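Local coordinates for Lmo0325 protein (Listeria monocytogenes EGD-e, PDB 4RYK) that probably binds DNA and regulates transcription, pairing an N-terminal helix-turn-helix domain with a C-terminal domain of the Rgg type, at residues 30-35 and 53-58; 81-86 and 160-165. All coordinates share one frame; numbering follows the deposited sequence.

In the fold
The two contacts bury equal surface, 194 Å² each, but share no helix. Interaction 1 lies in the helix-turn-helix domain, about 34 Å from the centre of the chain, yet is the more buried: isoleucines of a turn settle on helix 50-60 in a largely apolar contact, and the turn's backbone also meets a bound glucose. Interaction 2 sits about 6 Å from that centre but is only partly buried, and joins helices 82-91 and 161-170 through a tryptophan, an arginine and a glutamate. The centres of interactions 1 and 2 are about 33 Å apart. Both adjoin the second subunit: salt bridges reach it from helix 50-60 in one and E163 in the other.

Interaction 1. Residues 30-35 and 53-58; sequences TGIISR and FEEILK. With GLC (alpha-D-glucopyranose), chain B.
I32 meets helix 50-60 with both arms of its branched side chain. Its CG2 packs on I56 CG1 at 3.9 Å, while the other arm runs past E55, bringing I32 CD1 to 3.8 Å from E55 CB and equally close to the carbonyl oxygen E55 O. A first torsion of -64° splits the work, setting CG1 beside the backbone N of I32 and CG2 anti to it. The beta-branched residue thus fills a broad seat that also includes L52. I33 is less engaged: the terminal methyls I33 CD1 and I56 CD1 come within 4.4 Å, a loose contact.

E55 lends CB at its root and OE1 at its end. Its chain is extended beyond CG and slides past I32 in the opposite direction, leaving OE1 3.7 Å from I32 CG1, a van der Waals contact of a carboxylate oxygen with a hydrocarbon arm. A glutamate suits this edge because its root packs while its carboxylate can stay near solvent.

Residues 30-34 form the turn of the helix-turn-helix motif, which follows helix 25-29, and R35 opens helix 35-42, probably the recognition helix as in XRE-type regulators. G31 suits the bend because its positive phi of 81° is easily adopted without a side chain.

Polar bonds gather along the turn. The amide G31 N donates to O6 of the bound glucose over 2.8 Å, nearly straight at 166°. T30 OG1 is bonded back to K26 O, and T30 O accepts from R59 NH1, a further tie between the turn and helix 50-60. S34, the N-cap of helix 35-42, turns its hydroxyl to Y37 N in a weak hydrogen bond.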
ATOM      1  N   THR A  30     -30.871   7.793   1.819  1.00 46.32           N
ATOM      2  CA  THR A  30     -32.113   7.182   1.439  1.00 49.65           C
ATOM      3  C   THR A  30     -31.926   5.706   1.166  1.00 48.80           C
ATOM      4  O   THR A  30     -31.011   5.311   0.459  1.00 47.53           O
ATOM      5  CB  THR A  30     -32.729   7.803   0.172  1.00 50.84           C
ATOM      6  OG1 THR A  30     -32.951   9.180   0.403  1.00 54.63           O
ATOM      7  CG2 THR A  30     -34.105   7.190  -0.110  1.00 54.62           C
ATOM      8  N   GLY A  31     -32.787   4.910   1.787  1.00 51.87           N
ATOM      9  CA  GLY A  31     -32.725   3.460   1.716  1.00 51.36           C
ATOM     10  C   GLY A  31     -31.699   2.878   2.677  1.00 53.46           C
ATOM     11  O   GLY A  31     -31.588   1.664   2.797  1.00 51.50           O
ATOM     12  N   ILE A  32     -30.944   3.708   3.395  1.00 51.72           N
ATOM     13  CA  ILE A  32     -29.971   3.135   4.350  1.00 49.45           C
ATOM     14  C   ILE A  32     -30.485   3.362   5.763  1.00 50.17           C
ATOM     15  O   ILE A  32     -30.704   2.425   6.505  1.00 48.05           O
ATOM     16  CB  ILE A  32     -28.561   3.749   4.159  1.00 47.69           C
ATOM     17  CG1 ILE A  32     -28.004   3.396   2.774  1.00 46.21           C
ATOM     18  CG2 ILE A  32     -27.586   3.266   5.226  1.00 46.26           C
ATOM     19  CD1 ILE A  32     -26.841   4.255   2.355  1.00 45.26           C
ATOM     20  N   ILE A  33     -30.708   4.627   6.102  1.00 48.05           N
ATOM     21  CA  ILE A  33     -31.318   5.005   7.364  1.00 49.31           C
ATOM     22  C   ILE A  33     -32.238   6.197   7.147  1.00 51.95           C
ATOM     23  O   ILE A  33     -32.105   6.936   6.176  1.00 51.16           O
ATOM     24  CB  ILE A  33     -30.278   5.431   8.396  1.00 50.92           C
ATOM     25  CG1 ILE A  33     -29.333   6.524   7.811  1.00 51.11           C
ATOM     26  CG2 ILE A  33     -29.506   4.216   8.864  1.00 51.42           C
ATOM     27  CD1 ILE A  33     -28.394   7.154   8.816  1.00 48.75           C
ATOM     28  N   SER A  34     -33.109   6.414   8.108  1.00 53.96           N
ATOM     29  CA  SER A  34     -34.121   7.411   7.987  1.00 56.27           C
ATOM     30  C   SER A  34     -33.544   8.787   8.164  1.00 56.84           C
ATOM     31  O   SER A  34     -32.422   8.986   8.665  1.00 51.76           O
ATOM     32  CB  SER A  34     -35.165   7.207   9.060  1.00 57.85           C
ATOM     33  OG  SER A  34     -34.558   7.447  10.308  1.00 57.03           O
ATOM     34  N   ARG A  35     -34.369   9.725   7.769  1.00 58.63           N
ATOM     35  CA  ARG A  35     -34.027  11.102   7.798  1.00 64.94           C
ATOM     36  C   ARG A  35     -33.493  11.519   9.144  1.00 61.35           C
ATOM     37  O   ARG A  35     -32.400  12.037   9.245  1.00 58.23           O
ATOM     38  CB  ARG A  35     -35.261  11.934   7.424  1.00 70.52           C
ATOM     39  CG  ARG A  35     -35.097  13.455   7.561  1.00 87.84           C
ATOM     40  CD  ARG A  35     -34.256  14.112   6.453  1.00 95.14           C
ATOM     41  NE  ARG A  35     -33.484  13.143   5.652  1.00100.47           N
ATOM     42  CZ  ARG A  35     -32.189  12.831   5.809  1.00 98.51           C
ATOM     43  NH1 ARG A  35     -31.443  13.431   6.758  1.00 94.16           N
ATOM     44  NH2 ARG A  35     -31.641  11.889   5.008  1.00 83.87           N
ATOM     45  N   PHE A  53     -22.646   1.652   7.939  1.00 42.60           N
ATOM     46  CA  PHE A  53     -21.563   2.578   7.652  1.00 40.25           C
ATOM     47  C   PHE A  53     -20.922   2.309   6.293  1.00 40.39           C
ATOM     48  O   PHE A  53     -20.704   3.251   5.549  1.00 40.33           O
ATOM     49  CB  PHE A  53     -20.516   2.568   8.754  1.00 40.60           C
ATOM     50  CG  PHE A  53     -19.497   3.662   8.640  1.00 42.07           C
ATOM     51  CD1 PHE A  53     -19.855   4.999   8.868  1.00 43.25           C
ATOM     52  CD2 PHE A  53     -18.172   3.375   8.366  1.00 39.68           C
ATOM     53  CE1 PHE A  53     -18.917   6.015   8.791  1.00 41.77           C
ATOM     54  CE2 PHE A  53     -17.246   4.394   8.263  1.00 41.22           C
ATOM     55  CZ  PHE A  53     -17.615   5.717   8.480  1.00 41.64           C
ATOM     56  N   GLU A  54     -20.690   1.044   5.935  1.00 41.40           N
ATOM     57  CA  GLU A  54     -20.132   0.686   4.625  1.00 41.58           C
ATOM     58  C   GLU A  54     -21.037   1.184   3.501  1.00 41.77           C
ATOM     59  O   GLU A  54     -20.555   1.633   2.460  1.00 41.31           O
ATOM     60  CB  GLU A  54     -19.956  -0.828   4.459  1.00 43.52           C
ATOM     61  CG  GLU A  54     -18.983  -1.521   5.402  1.00 48.46           C
ATOM     62  CD  GLU A  54     -18.546  -2.897   4.840  1.00 53.96           C
ATOM     63  OE1 GLU A  54     -19.015  -3.973   5.320  1.00 55.10           O
ATOM     64  OE2 GLU A  54     -17.758  -2.917   3.872  1.00 52.48           O
ATOM     65  N   GLU A  55     -22.352   1.108   3.690  1.00 43.25           N
ATOM     66  CA  GLU A  55     -23.270   1.561   2.627  1.00 42.09           C
ATOM     67  C   GLU A  55     -23.197   3.064   2.474  1.00 41.28           C
ATOM     68  O   GLU A  55     -23.248   3.594   1.356  1.00 41.43           O
ATOM     69  CB  GLU A  55     -24.698   1.122   2.921  1.00 46.84           C
ATOM     70  CG  GLU A  55     -24.863  -0.394   2.937  1.00 53.56           C
ATOM     71  CD  GLU A  55     -26.213  -0.830   3.455  1.00 62.03           C
ATOM     72  OE1 GLU A  55     -27.228  -0.150   3.201  1.00 70.05           O
ATOM     73  OE2 GLU A  55     -26.268  -1.889   4.116  1.00 82.29           O
ATOM     74  N   ILE A  56     -23.075   3.768   3.591  1.00 39.92           N
ATOM     75  CA  ILE A  56     -22.978   5.247   3.548  1.00 40.08           C
ATOM     76  C   ILE A  56     -21.691   5.661   2.860  1.00 37.84           C
ATOM     77  O   ILE A  56     -21.669   6.550   2.013  1.00 37.48           O
ATOM     78  CB  ILE A  56     -23.049   5.831   4.973  1.00 39.49           C
ATOM     79  CG1 ILE A  56     -24.481   5.665   5.494  1.00 42.32           C
ATOM     80  CG2 ILE A  56     -22.630   7.281   4.961  1.00 39.29           C
ATOM     81  CD1 ILE A  56     -24.610   5.722   7.009  1.00 43.49           C
ATOM     82  N   LEU A  57     -20.599   4.990   3.203  1.00 36.66           N
ATOM     83  CA  LEU A  57     -19.313   5.286   2.561  1.00 35.73           C
ATOM     84  C   LEU A  57     -19.378   5.154   1.070  1.00 38.15           C
ATOM     85  O   LEU A  57     -18.733   5.914   0.320  1.00 36.19           O
ATOM     86  CB  LEU A  57     -18.227   4.367   3.094  1.00 37.66           C
ATOM     87  CG  LEU A  57     -17.668   4.721   4.465  1.00 38.32           C
ATOM     88  CD1 LEU A  57     -16.620   3.662   4.811  1.00 41.79           C
ATOM     89  CD2 LEU A  57     -17.080   6.114   4.534  1.00 41.69           C
ATOM     90  N   LYS A  58     -20.138   4.167   0.608  1.00 38.90           N
ATOM     91  CA  LYS A  58     -20.296   3.984  -0.809  1.00 41.73           C
ATOM     92  C   LYS A  58     -21.028   5.157  -1.431  1.00 38.91           C
ATOM     93  O   LYS A  58     -20.726   5.581  -2.534  1.00 37.90           O
ATOM     94  CB  LYS A  58     -21.041   2.674  -1.123  1.00 50.51           C
ATOM     95  CG  LYS A  58     -20.345   1.845  -2.170  1.00 61.08           C
ATOM     96  CD  LYS A  58     -21.289   0.875  -2.908  1.00 72.10           C
ATOM     97  CE  LYS A  58     -21.728  -0.272  -2.010  1.00 75.19           C
ATOM     98  NZ  LYS A  58     -20.533  -0.935  -1.413  1.00 79.73           N
TER
HETATM   99  C1  GLC B   1     -35.519   3.160   7.047  1.00102.70           C
HETATM  100  C2  GLC B   1     -35.094   1.702   6.772  1.00102.48           C
HETATM  101  C3  GLC B   1     -34.498   1.571   5.386  1.00 97.07           C
HETATM  102  C4  GLC B   1     -35.457   2.348   4.507  1.00 95.63           C
HETATM  103  C5  GLC B   1     -34.956   3.781   4.723  1.00 94.43           C
HETATM  104  C6  GLC B   1     -35.689   4.880   3.966  1.00 90.05           C
HETATM  105  O2  GLC B   1     -34.136   1.239   7.724  1.00105.15           O
HETATM  106  O3  GLC B   1     -34.333   0.219   4.974  1.00 99.10           O
HETATM  107  O4  GLC B   1     -35.446   1.838   3.167  1.00 90.41           O
HETATM  108  O5  GLC B   1     -34.972   4.119   6.123  1.00 94.58           O
HETATM  109  O6  GLC B   1     -34.659   5.823   3.636  1.00 72.14           O

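Interaction 2. Residues 81-86 and 160-165; sequences SFWIDF and TLEEVR
R165 lays its aliphatic chain across one face of the W83 indole. At the root, R165 CB rests over the six-membered half of the ring system, 3.8 Å from W83 CZ2. The chain then runs extended from CG to NE, carrying R165 CD over the five-membered ring, 3.5 Å from its centroid and just 6° off the normal, a well-centred CH-pi contact. Beyond it, R165 NE comes to 4.0 Å from W83 CG. An arginine suits the place because its methylenes can cover an aromatic face while its charged end continues past the ring.

The opposite face of W83 is taken by F82, whose CD2 stands 3.6 Å above the indole plane, over its centre. Tryptophan can serve here as a flat plate with packing on both faces and a donor at the rim.

In this way helix 82-91 is pinned to helix 161-170 of the Rgg C-terminal domain, a member of the TPR superfamily of helical folds.

The rim donor finds E162. W83 NE1 gives its hydrogen to E162 OE1 over 2.8 Å with an N-H...O angle of 160°, staying close to the indole plane but approaching from above the plane of the carboxylate. The glutamate reaches it by bending at chi2; its side chain crosses the indole at about a right angle, with the carboxylate plane turned 58° from the ring. Its other oxygen, E162 OE2, forms a salt bridge with R116 of helix 113-132, which probably stabilises the charge and steadies the acceptor.

At the start of helix 161-170, T160 N donates to E163 OE1 over 2.8 Å, half of a capping box. K21 of the second subunit forms a salt bridge to that same oxygen.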
ATOM      1  N   SER A  81      -0.724   1.592  16.959  1.00 47.44           N
ATOM      2  CA  SER A  81       0.537   1.980  16.373  1.00 46.52           C
ATOM      3  C   SER A  81       1.710   1.198  16.988  1.00 46.21           C
ATOM      4  O   SER A  81       2.887   1.591  16.822  1.00 44.83           O
ATOM      5  CB  SER A  81       0.716   3.480  16.614  1.00 52.28           C
ATOM      6  OG  SER A  81       0.578   3.724  18.011  1.00 55.60           O
ATOM      7  N   PHE A  82       1.427   0.081  17.687  1.00 43.67           N
ATOM      8  CA  PHE A  82       2.515  -0.654  18.311  1.00 42.09           C
ATOM      9  C   PHE A  82       3.641  -0.908  17.340  1.00 41.90           C
ATOM     10  O   PHE A  82       4.797  -0.585  17.640  1.00 45.99           O
ATOM     11  CB  PHE A  82       2.068  -1.989  18.923  1.00 42.36           C
ATOM     12  CG  PHE A  82       3.209  -2.785  19.488  1.00 42.14           C
ATOM     13  CD1 PHE A  82       3.682  -2.521  20.748  1.00 41.49           C
ATOM     14  CD2 PHE A  82       3.833  -3.788  18.725  1.00 39.69           C
ATOM     15  CE1 PHE A  82       4.764  -3.247  21.265  1.00 40.76           C
ATOM     16  CE2 PHE A  82       4.892  -4.498  19.231  1.00 40.44           C
ATOM     17  CZ  PHE A  82       5.366  -4.229  20.519  1.00 40.05           C
ATOM     18  N   TRP A  83       3.357  -1.509  16.192  1.00 41.52           N
ATOM     19  CA  TRP A  83       4.462  -1.991  15.332  1.00 41.98           C
ATOM     20  C   TRP A  83       5.224  -0.819  14.682  1.00 46.80           C
ATOM     21  O   TRP A  83       6.448  -0.848  14.564  1.00 47.53           O
ATOM     22  CB  TRP A  83       3.981  -2.994  14.279  1.00 40.78           C
ATOM     23  CG  TRP A  83       3.639  -4.327  14.903  1.00 40.23           C
ATOM     24  CD1 TRP A  83       2.410  -4.840  15.118  1.00 40.85           C
ATOM     25  CD2 TRP A  83       4.569  -5.258  15.452  1.00 39.04           C
ATOM     26  NE1 TRP A  83       2.524  -6.081  15.737  1.00 41.74           N
ATOM     27  CE2 TRP A  83       3.845  -6.329  15.964  1.00 38.77           C
ATOM     28  CE3 TRP A  83       5.961  -5.278  15.557  1.00 40.45           C
ATOM     29  CZ2 TRP A  83       4.456  -7.396  16.596  1.00 41.48           C
ATOM     30  CZ3 TRP A  83       6.569  -6.345  16.172  1.00 44.65           C
ATOM     31  CH2 TRP A  83       5.821  -7.393  16.671  1.00 44.23           C
ATOM     32  N   ILE A  84       4.489   0.202  14.275  1.00 49.96           N
ATOM     33  CA  ILE A  84       5.109   1.439  13.778  1.00 55.24           C
ATOM     34  C   ILE A  84       6.061   2.012  14.840  1.00 54.10           C
ATOM     35  O   ILE A  84       7.227   2.305  14.558  1.00 52.72           O
ATOM     36  CB  ILE A  84       4.038   2.494  13.486  1.00 58.38           C
ATOM     37  CG1 ILE A  84       3.210   2.088  12.254  1.00 65.55           C
ATOM     38  CG2 ILE A  84       4.679   3.865  13.296  1.00 65.99           C
ATOM     39  CD1 ILE A  84       1.805   2.682  12.244  1.00 72.45           C
ATOM     40  N   ASP A  85       5.557   2.159  16.062  1.00 54.95           N
ATOM     41  CA  ASP A  85       6.369   2.752  17.140  1.00 55.10           C
ATOM     42  C   ASP A  85       7.549   1.888  17.434  1.00 55.32           C
ATOM     43  O   ASP A  85       8.649   2.381  17.615  1.00 54.25           O
ATOM     44  CB  ASP A  85       5.572   2.889  18.423  1.00 57.39           C
ATOM     45  CG  ASP A  85       4.404   3.824  18.275  1.00 59.21           C
ATOM     46  OD1 ASP A  85       4.458   4.652  17.365  1.00 55.46           O
ATOM     47  OD2 ASP A  85       3.428   3.719  19.060  1.00 66.37           O
ATOM     48  N   PHE A  86       7.330   0.582  17.488  1.00 49.31           N
ATOM     49  CA  PHE A  86       8.407  -0.311  17.893  1.00 49.46           C
ATOM     50  C   PHE A  86       9.546  -0.319  16.884  1.00 53.19           C
ATOM     51  O   PHE A  86      10.736  -0.367  17.223  1.00 58.49           O
ATOM     52  CB  PHE A  86       7.867  -1.738  18.061  1.00 49.01           C
ATOM     53  CG  PHE A  86       8.920  -2.736  18.422  1.00 50.24           C
ATOM     54  CD1 PHE A  86       9.575  -2.665  19.664  1.00 54.65           C
ATOM     55  CD2 PHE A  86       9.309  -3.712  17.521  1.00 51.71           C
ATOM     56  CE1 PHE A  86      10.563  -3.571  20.009  1.00 53.46           C
ATOM     57  CE2 PHE A  86      10.288  -4.633  17.857  1.00 53.97           C
ATOM     58  CZ  PHE A  86      10.910  -4.569  19.108  1.00 55.14           C
ATOM     59  N   THR A 160      -2.217 -14.512  11.060  1.00 31.98           N
ATOM     60  CA  THR A 160      -2.481 -13.229  10.458  1.00 33.46           C
ATOM     61  C   THR A 160      -1.165 -12.462  10.444  1.00 33.95           C
ATOM     62  O   THR A 160      -0.120 -13.012  10.796  1.00 32.58           O
ATOM     63  CB  THR A 160      -3.549 -12.465  11.251  1.00 34.48           C
ATOM     64  OG1 THR A 160      -3.016 -12.109  12.516  1.00 33.25           O
ATOM     65  CG2 THR A 160      -4.788 -13.353  11.454  1.00 34.10           C
ATOM     66  N   LEU A 161      -1.172 -11.203  10.000  1.00 34.05           N
ATOM     67  CA  LEU A 161       0.104 -10.504   9.872  1.00 35.23           C
ATOM     68  C   LEU A 161       0.776 -10.238  11.207  1.00 35.02           C
ATOM     69  O   LEU A 161       1.995 -10.093  11.269  1.00 32.63           O
ATOM     70  CB  LEU A 161      -0.051  -9.221   9.087  1.00 35.32           C
ATOM     71  CG  LEU A 161      -0.506  -9.477   7.664  1.00 36.26           C
ATOM     72  CD1 LEU A 161      -0.671  -8.156   6.932  1.00 38.24           C
ATOM     73  CD2 LEU A 161       0.426 -10.364   6.868  1.00 35.91           C
ATOM     74  N   GLU A 162       0.006 -10.184  12.281  1.00 34.31           N
ATOM     75  CA  GLU A 162       0.588 -10.058  13.616  1.00 32.86           C
ATOM     76  C   GLU A 162       1.649 -11.150  13.873  1.00 34.37           C
ATOM     77  O   GLU A 162       2.719 -10.878  14.381  1.00 35.32           O
ATOM     78  CB  GLU A 162      -0.530 -10.113  14.669  1.00 33.85           C
ATOM     79  CG  GLU A 162      -0.040 -10.098  16.117  1.00 35.44           C
ATOM     80  CD  GLU A 162       0.447  -8.722  16.529  1.00 38.70           C
ATOM     81  OE1 GLU A 162       0.217  -7.731  15.784  1.00 36.84           O
ATOM     82  OE2 GLU A 162       1.015  -8.592  17.604  1.00 34.81           O
ATOM     83  N   GLU A 163       1.356 -12.394  13.520  1.00 32.90           N
ATOM     84  CA  GLU A 163       2.300 -13.473  13.788  1.00 32.94           C
ATOM     85  C   GLU A 163       3.474 -13.404  12.858  1.00 31.70           C
ATOM     86  O   GLU A 163       4.590 -13.742  13.242  1.00 32.51           O
ATOM     87  CB  GLU A 163       1.613 -14.837  13.695  1.00 35.84           C
ATOM     88  CG  GLU A 163       0.683 -15.135  14.868  1.00 35.76           C
ATOM     89  CD  GLU A 163      -0.655 -14.378  14.771  1.00 36.24           C
ATOM     90  OE1 GLU A 163      -1.231 -14.277  13.667  1.00 34.06           O
ATOM     91  OE2 GLU A 163      -1.146 -13.861  15.789  1.00 39.39           O
ATOM     92  N   VAL A 164       3.251 -12.925  11.641  1.00 32.36           N
ATOM     93  CA  VAL A 164       4.338 -12.690  10.688  1.00 34.32           C
ATOM     94  C   VAL A 164       5.326 -11.687  11.290  1.00 36.88           C
ATOM     95  O   VAL A 164       6.536 -11.883  11.260  1.00 39.50           O
ATOM     96  CB  VAL A 164       3.839 -12.152   9.313  1.00 36.06           C
ATOM     97  CG1 VAL A 164       4.992 -11.920   8.420  1.00 37.10           C
ATOM     98  CG2 VAL A 164       2.943 -13.166   8.639  1.00 38.69           C
ATOM     99  N   ARG A 165       4.812 -10.626  11.891  1.00 34.54           N
ATOM    100  CA  ARG A 165       5.697  -9.650  12.554  1.00 34.50           C
ATOM    101  C   ARG A 165       6.365 -10.234  13.787  1.00 35.57           C
ATOM    102  O   ARG A 165       7.527  -9.999  14.031  1.00 36.98           O
ATOM    103  CB  ARG A 165       4.873  -8.454  12.969  1.00 37.12           C
ATOM    104  CG  ARG A 165       4.426  -7.640  11.787  1.00 36.53           C
ATOM    105  CD  ARG A 165       3.260  -6.809  12.234  1.00 42.00           C
ATOM    106  NE  ARG A 165       3.060  -5.863  11.208  1.00 44.47           N
ATOM    107  CZ  ARG A 165       1.938  -5.540  10.624  1.00 50.98           C
ATOM    108  NH1 ARG A 165       0.698  -6.010  10.989  1.00 52.38           N
ATOM    109  NH2 ARG A 165       2.099  -4.631   9.671  1.00 51.16           N
TER